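Local coordinates for protein F1 (Vaccinia virus ankara, PDB 4D2M), which probably blocks apoptosis in infected cells as a viral Bcl-2-like protein that binds BH3 segments such as that of Bim in its groove, at residues 71-74 / 75-79; 93-96 / 97-101; 140-143 / 144-148. The protein carries 1 engineered substitution. One frame throughout, in Å; residues are numbered along the deposited sequence.

Contact 1 of 3, residues 71-74 / 75-79; sequences LDDL and YRQLP
The C-terminal turn of helix 54-77 is where Arg76 folds back beside Asp73 in an i to i+3 salt bridge. Asp73 OD1 lies 3.5 Å from Arg76 NH1, a long pairing, and it meets the guanidinium at its edge and in its plane. The two side chains run at about a right angle, and the carboxylate is turned 67° from the guanidinium. The reach depends on the Arg76 chain, which is extended from CG to NE after a first torsion that sets CG anti to its carbonyl carbon (chi1 -71°). The guanidinium thereby comes to lie on the backbone of the preceding turn: Asp72 CB sits 3.7 Å from Arg76 NH2, and Asp72 O lies off-centre over the same face. In this Bcl-2-like helical bundle, Leu78 leaves the helical backbone angles and Pro79 is the N-cap of helix 80-99; here the pattern shifts from i+4 to an i+3 bond. Gln77 N binds Leu74 O at 3.1 Å from above the carbonyl plane, and Leu78 N reaches Leu74 O at 3.2 Å only weakly. On the apolar side, Leu74 CD1 approaches Leu78 CD2 at 4.4 Å. A second subunit packs against this end of the helix: its Tyr64 ring meets that of Tyr75, and its Ile47 lies on Leu74 and Gln77.

Contact 2 of 3, residues 93-96 / 97-101; sequences CDKV and SNDYN
Ser97 with Cys93, Lys95 with Asp99 and Val96 with Tyr100 are the i to i+4 pairs that meet in the last turn of helix 80-99, in a Bcl-2-like bundle whose groove holds the Bim BH3 peptide. Ser97 turns back along the helix. Its OG is anti to the carbonyl carbon and beside the backbone N (chi1 -68°), and from there Ser97 OG donates to Cys93 O at 2.8 Å. Ser97 N binds Cys93 O, also at 2.8 Å, but the two donors arrive from opposite faces of the carbonyl plane. Ser143 OG, on helix 135-150, lies within hydrogen-bonding reach of both Cys93 O and Ser97 OG, so a small polar cluster sits where the two helices meet. Lys95 works on the outer surface. Its chain leaves with CG directed beside the carbonyl carbon, runs straight, and bends at the last torsion (chi4 -57°), which brings Lys95 NZ round to Asp99 OD2 at 2.8 Å. The ammonium meets that oxygen on its syn side, only 17° out of the carboxylate plane, a one-oxygen salt bridge alongside the backbone bond from Asp99 N to Lys95 O. Val96 is buried, facing helix 135-150 and an aromatic side chain of the bound peptide. Tyr100 packs on the peptide backbone and hydrogen-bonds through OH to an acidic side chain of the peptide; Val96 and Tyr100, four residues apart, thus both touch the ligand. Tyr100 N closes the helix on Val96 O at 2.9 Å. The ring adds a second approach, the edge at Tyr100 CD2 lying 3.4 Å from Val96 O, in the ring plane, while Val96 CG1 touches Tyr100 CD2 at 4.1 Å.

Contact 3 of 3, residues 140-143 / 144-148; sequences ATIS and FITEL
Thr141 lies alongside Ile145, both side chains pointing the same way, with Thr141 CG2 4.1 Å from Ile145 CG1. With chi1 -56° the Thr141 hydroxyl lies beside the backbone N, where it bonds to Val137 O one turn earlier, and CG2 is anti to that N, on the side of Ile145. Thr146 uses the same kind of twist in the next turn: Thr146 OG1 donates to Ile142 O at 2.7 Å, from above the carbonyl plane, while Thr146 N binds Ile142 O at 2.8 Å. Two bonds thus grip one carbonyl, and the buried hydroxyl is satisfied within the helix; Ile142 CG2 comes within 3.9 Å of Thr146 OG1. Within 144-148, Leu148 CG sits over one face of the Phe144 ring, 3.9 Å above its plane and toward the rim. Around this helix, Ile145 meets Phe162 and Leu165 of helix 155-169, Phe144 rests on Phe121 and Met107, and Tyr65, Met66 and Gln69 of a second subunit pack on Ile142, Ile145 and Thr146. Apolar side chains of the bound peptide lie on Ala140, Thr141 and Phe144, as expected of the buried central helix beneath a Bcl-2 fold's BH3 groove.

How the contacts relate
Contacts 1, 2 and 3 follow one another along the chain, at the end of helix 54-77, the end of helix 80-99 and inside helix 135-150. Contacts 2 and 3 are neighbours, with centres about 10 Å apart, and touch where Cys93 SG lies 3.7 Å from Ile142 CG2; both also reach the bound peptide. Contact 1 stands off, its centre about 26 Å from that of contact 2 and 23 Å from that of contact 3. All three touch the second subunit: its Tyr65 and Gln69, on its own helix 54-77, meet both contacts 2 and 3, and its Met66 meets contact 3, consistent with a domain-swapped dimer in which the first helix completes the partner's bundle.

Contact 1 of 3, residues 71-74 / 75-79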
loop_
_atom_site.group_PDB
_atom_site.type_symbol
_atom_site.label_atom_id
_atom_site.label_comp_id
_atom_site.label_asym_id
_atom_site.label_seq_id
_atom_site.Cartn_x
_atom_site.Cartn_y
_atom_site.Cartn_z
ATOM N N LEU A 71 -13.749 6.162 11.965
ATOM C CA LEU A 71 -13.112 6.944 13.015
ATOM C C LEU A 71 -14.053 7.117 14.199
ATOM O O LEU A 71 -13.629 7.053 15.351
ATOM C CB LEU A 71 -12.673 8.307 12.471
ATOM C CG LEU A 71 -11.241 8.766 12.769
ATOM C CD1 LEU A 71 -10.195 7.716 12.418
ATOM C CD2 LEU A 71 -10.948 10.037 11.997
ATOM N N ASP A 72 -15.334 7.328 13.908
ATOM C CA ASP A 72 -16.349 7.432 14.949
ATOM C C ASP A 72 -16.418 6.149 15.770
ATOM O O ASP A 72 -16.436 6.190 17.000
ATOM C CB ASP A 72 -17.717 7.735 14.336
ATOM C CG ASP A 72 -17.845 9.173 13.868
ATOM O OD1 ASP A 72 -16.829 9.899 13.868
ATOM O OD2 ASP A 72 -18.965 9.576 13.492
ATOM N N ASP A 73 -16.447 5.007 15.088
ATOM C CA ASP A 73 -16.572 3.726 15.771
ATOM C C ASP A 73 -15.301 3.375 16.528
ATOM O O ASP A 73 -15.355 2.744 17.583
ATOM C CB ASP A 73 -16.907 2.614 14.780
ATOM C CG ASP A 73 -17.196 1.293 15.467
ATOM O OD1 ASP A 73 -18.340 1.100 15.930
ATOM O OD2 ASP A 73 -16.280 0.449 15.547
ATOM N N LEU A 74 -14.158 3.775 15.985
ATOM C CA LEU A 74 -12.887 3.537 16.654
ATOM C C LEU A 74 -12.860 4.281 17.988
ATOM O O LEU A 74 -12.502 3.709 19.017
ATOM C CB LEU A 74 -11.718 3.972 15.769
ATOM C CG LEU A 74 -10.311 3.820 16.354
ATOM C CD1 LEU A 74 -10.065 2.401 16.847
ATOM C CD2 LEU A 74 -9.260 4.209 15.315
ATOM N N TYR A 75 -13.261 5.548 17.968
ATOM C CA TYR A 75 -13.276 6.361 19.181
ATOM C C TYR A 75 -14.196 5.773 20.253
ATOM O O TYR A 75 -13.849 5.773 21.434
ATOM C CB TYR A 75 -13.707 7.794 18.862
ATOM C CG TYR A 75 -13.488 8.758 20.009
ATOM C CD1 TYR A 75 -12.265 9.397 20.181
ATOM C CD2 TYR A 75 -14.499 9.025 20.923
ATOM C CE1 TYR A 75 -12.058 10.276 21.231
ATOM C CE2 TYR A 75 -14.301 9.902 21.972
ATOM C CZ TYR A 75 -13.079 10.522 22.121
ATOM O OH TYR A 75 -12.878 11.394 23.164
ATOM N N ARG A 76 -15.360 5.273 19.844
ATOM C CA ARG A 76 -16.312 4.684 20.787
ATOM C C ARG A 76 -15.693 3.515 21.548
ATOM O O ARG A 76 -16.060 3.246 22.691
ATOM C CB ARG A 76 -17.576 4.209 20.063
ATOM C CG ARG A 76 -18.469 5.330 19.552
ATOM C CD ARG A 76 -19.767 4.788 18.968
ATOM N NE ARG A 76 -20.308 5.666 17.927
ATOM C CZ ARG A 76 -20.255 5.423 16.617
ATOM N NH1 ARG A 76 -19.693 4.316 16.145
ATOM N NH2 ARG A 76 -20.779 6.296 15.767
ATOM N N GLN A 77 -14.750 2.831 20.908
ATOM C CA GLN A 77 -14.126 1.641 21.478
ATOM C C GLN A 77 -12.939 1.975 22.375
ATOM O O GLN A 77 -12.558 1.174 23.228
ATOM C CB GLN A 77 -13.669 0.703 20.361
ATOM C CG GLN A 77 -14.799 0.147 19.513
ATOM C CD GLN A 77 -14.296 -0.553 18.266
ATOM O OE1 GLN A 77 -13.185 -1.084 18.244
ATOM N NE2 GLN A 77 -15.109 -0.550 17.217
ATOM N N LEU A 78 -12.350 3.150 22.178
ATOM C CA LEU A 78 -11.173 3.540 22.944
ATOM C C LEU A 78 -11.508 3.715 24.423
ATOM O O LEU A 78 -12.552 4.276 24.761
ATOM C CB LEU A 78 -10.574 4.836 22.394
ATOM C CG LEU A 78 -9.972 4.782 20.986
ATOM C CD1 LEU A 78 -9.377 6.134 20.619
ATOM C CD2 LEU A 78 -8.922 3.686 20.863
ATOM N N PRO A 79 -10.625 3.231 25.315
ATOM C CA PRO A 79 -10.852 3.444 26.746
ATOM C C PRO A 79 -10.516 4.869 27.175
ATOM O O PRO A 79 -9.965 5.638 26.386
ATOM C CB PRO A 79 -9.904 2.439 27.401
ATOM C CG PRO A 79 -8.793 2.296 26.429
ATOM C CD PRO A 79 -9.421 2.417 25.068
HETATM O O HOH W 1 -17.838 -0.368 18.906
#

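Contact 2 of 3, residues 93-96 / 97-101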
loop_
_atom_site.group_PDB
_atom_site.type_symbol
_atom_site.label_atom_id
_atom_site.label_comp_id
_atom_site.label_asym_id
_atom_site.label_seq_id
_atom_site.Cartn_x
_atom_site.Cartn_y
_atom_site.Cartn_z
ATOM N N CYS A 93 -0.818 20.158 20.113
ATOM C CA CYS A 93 -0.442 20.275 18.703
ATOM C C CYS A 93 -1.255 21.341 17.979
ATOM O O CYS A 93 -0.790 21.915 16.995
ATOM C CB CYS A 93 -0.599 18.935 17.985
ATOM S SG CYS A 93 0.631 17.717 18.464
ATOM N N ASP A 94 -2.469 21.601 18.454
ATOM C CA ASP A 94 -3.274 22.677 17.888
ATOM C C ASP A 94 -2.583 24.011 18.131
ATOM O O ASP A 94 -2.554 24.874 17.256
ATOM C CB ASP A 94 -4.683 22.697 18.485
ATOM C CG ASP A 94 -5.593 21.643 17.880
ATOM O OD1 ASP A 94 -5.087 20.733 17.185
ATOM O OD2 ASP A 94 -6.819 21.722 18.108
ATOM N N LYS A 95 -2.019 24.170 19.325
ATOM C CA LYS A 95 -1.340 25.408 19.687
ATOM C C LYS A 95 -0.064 25.592 18.868
ATOM O O LYS A 95 0.200 26.678 18.353
ATOM C CB LYS A 95 -1.009 25.424 21.179
ATOM C CG LYS A 95 -0.568 26.789 21.687
ATOM C CD LYS A 95 -0.306 26.779 23.183
ATOM C CE LYS A 95 -0.003 28.180 23.698
ATOM N NZ LYS A 95 1.153 28.802 22.992
ATOM N N VAL A 96 0.724 24.526 18.756
ATOM C CA VAL A 96 1.934 24.544 17.941
ATOM C C VAL A 96 1.560 24.848 16.492
ATOM O O VAL A 96 2.182 25.691 15.851
ATOM C CB VAL A 96 2.703 23.188 18.046
ATOM C CG1 VAL A 96 3.829 23.059 17.000
ATOM C CG2 VAL A 96 3.272 23.026 19.443
ATOM N N SER A 97 0.523 24.182 15.991
ATOM C CA SER A 97 0.099 24.372 14.608
ATOM C C SER A 97 -0.352 25.807 14.352
ATOM O O SER A 97 -0.130 26.350 13.270
ATOM C CB SER A 97 -1.025 23.397 14.251
ATOM O OG SER A 97 -0.548 22.063 14.233
ATOM N N ASN A 98 -0.981 26.419 15.349
ATOM C CA ASN A 98 -1.434 27.800 15.227
ATOM C C ASN A 98 -0.281 28.784 15.385
ATOM O O ASN A 98 -0.111 29.689 14.570
ATOM C CB ASN A 98 -2.520 28.102 16.260
ATOM C CG ASN A 98 -3.773 27.278 16.047
ATOM O OD1 ASN A 98 -4.146 26.977 14.913
ATOM N ND2 ASN A 98 -4.427 26.903 17.140
ATOM N N ASP A 99 0.507 28.600 16.440
ATOM C CA ASP A 99 1.635 29.480 16.732
ATOM C C ASP A 99 2.659 29.498 15.603
ATOM O O ASP A 99 3.192 30.553 15.258
ATOM C CB ASP A 99 2.315 29.049 18.034
ATOM C CG ASP A 99 1.509 29.421 19.268
ATOM O OD1 ASP A 99 0.353 29.876 19.118
ATOM O OD2 ASP A 99 2.031 29.249 20.390
ATOM N N TYR A 100 2.928 28.326 15.033
ATOM C CA TYR A 100 3.954 28.181 14.004
ATOM C C TYR A 100 3.341 27.884 12.638
ATOM O O TYR A 100 3.965 27.246 11.792
ATOM C CB TYR A 100 4.932 27.074 14.400
ATOM C CG TYR A 100 5.654 27.361 15.694
ATOM C CD1 TYR A 100 6.823 28.108 15.706
ATOM C CD2 TYR A 100 5.161 26.898 16.906
ATOM C CE1 TYR A 100 7.485 28.379 16.885
ATOM C CE2 TYR A 100 5.817 27.164 18.093
ATOM C CZ TYR A 100 6.980 27.906 18.075
ATOM O OH TYR A 100 7.639 28.176 19.251
ATOM N N ASN A 101 2.119 28.365 12.433
ATOM C CA ASN A 101 1.392 28.155 11.185
ATOM C C ASN A 101 2.181 28.600 9.953
ATOM O O ASN A 101 2.211 27.897 8.942
ATOM C CB ASN A 101 0.051 28.890 11.240
ATOM C CG ASN A 101 -0.456 29.289 9.869
ATOM O OD1 ASN A 101 -1.043 28.480 9.149
ATOM N ND2 ASN A 101 -0.236 30.547 9.502
#

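Contact 3 of 3, residues 140-143 / 144-148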
loop_
_atom_site.group_PDB
_atom_site.type_symbol
_atom_site.label_atom_id
_atom_site.label_comp_id
_atom_site.label_asym_id
_atom_site.label_seq_id
_atom_site.Cartn_x
_atom_site.Cartn_y
_atom_site.Cartn_z
ATOM N N ALA A 140 6.057 19.298 17.362
ATOM C CA ALA A 140 6.211 20.028 16.109
ATOM C C ALA A 140 6.163 19.079 14.916
ATOM O O ALA A 140 5.616 19.416 13.864
ATOM C CB ALA A 140 7.510 20.812 16.114
ATOM N N THR A 141 6.737 17.893 15.078
ATOM C CA THR A 141 6.761 16.917 13.995
ATOM C C THR A 141 5.352 16.415 13.702
ATOM O O THR A 141 4.961 16.281 12.546
ATOM C CB THR A 141 7.667 15.718 14.324
ATOM O OG1 THR A 141 8.985 16.183 14.639
ATOM C CG2 THR A 141 7.741 14.769 13.137
ATOM N N ILE A 142 4.595 16.132 14.756
ATOM C CA ILE A 142 3.207 15.728 14.603
ATOM C C ILE A 142 2.432 16.801 13.844
ATOM O O ILE A 142 1.707 16.499 12.896
ATOM C CB ILE A 142 2.541 15.471 15.970
ATOM C CG1 ILE A 142 3.225 14.297 16.673
ATOM C CG2 ILE A 142 1.053 15.170 15.800
ATOM C CD1 ILE A 142 2.876 14.164 18.147
ATOM N N SER A 143 2.598 18.052 14.260
ATOM C CA SER A 143 1.908 19.167 13.622
ATOM C C SER A 143 2.288 19.278 12.148
ATOM O O SER A 143 1.434 19.519 11.298
ATOM C CB SER A 143 2.220 20.480 14.345
ATOM O OG SER A 143 1.579 20.530 15.610
ATOM N N PHE A 144 3.568 19.097 11.845
ATOM C CA PHE A 144 4.020 19.166 10.461
ATOM C C PHE A 144 3.447 18.010 9.643
ATOM O O PHE A 144 2.944 18.218 8.540
ATOM C CB PHE A 144 5.546 19.158 10.383
ATOM C CG PHE A 144 6.071 19.138 8.977
ATOM C CD1 PHE A 144 5.959 20.257 8.169
ATOM C CD2 PHE A 144 6.663 18.001 8.460
ATOM C CE1 PHE A 144 6.433 20.243 6.874
ATOM C CE2 PHE A 144 7.141 17.980 7.165
ATOM C CZ PHE A 144 7.026 19.101 6.372
ATOM N N ILE A 145 3.516 16.797 10.187
ATOM C CA ILE A 145 2.986 15.621 9.502
ATOM C C ILE A 145 1.479 15.756 9.307
ATOM O O ILE A 145 0.939 15.336 8.283
ATOM C CB ILE A 145 3.287 14.316 10.280
ATOM C CG1 ILE A 145 4.795 14.040 10.307
ATOM C CG2 ILE A 145 2.549 13.121 9.669
ATOM C CD1 ILE A 145 5.423 13.821 8.945
ATOM N N THR A 146 0.806 16.334 10.296
ATOM C CA THR A 146 -0.625 16.573 10.196
ATOM C C THR A 146 -0.912 17.519 9.034
ATOM O O THR A 146 -1.863 17.317 8.285
ATOM C CB THR A 146 -1.189 17.163 11.499
ATOM O OG1 THR A 146 -0.924 16.262 12.581
ATOM C CG2 THR A 146 -2.688 17.387 11.387
ATOM N N GLU A 147 -0.076 18.543 8.883
ATOM C CA GLU A 147 -0.227 19.507 7.798
ATOM C C GLU A 147 0.009 18.857 6.436
ATOM O O GLU A 147 -0.670 19.184 5.464
ATOM C CB GLU A 147 0.734 20.683 7.987
ATOM C CG GLU A 147 0.041 22.031 8.074
ATOM C CD GLU A 147 -0.656 22.412 6.784
ATOM O OE1 GLU A 147 0.022 22.473 5.737
ATOM O OE2 GLU A 147 -1.880 22.653 6.817
ATOM N N LEU A 148 0.978 17.948 6.359
ATOM C CA LEU A 148 1.216 17.210 5.124
ATOM C C LEU A 148 -0.013 16.381 4.768
ATOM O O LEU A 148 -0.348 16.226 3.595
ATOM C CB LEU A 148 2.444 16.301 5.246
ATOM C CG LEU A 148 3.824 16.967 5.299
ATOM C CD1 LEU A 148 4.916 15.912 5.287
ATOM C CD2 LEU A 148 4.027 17.930 4.145
#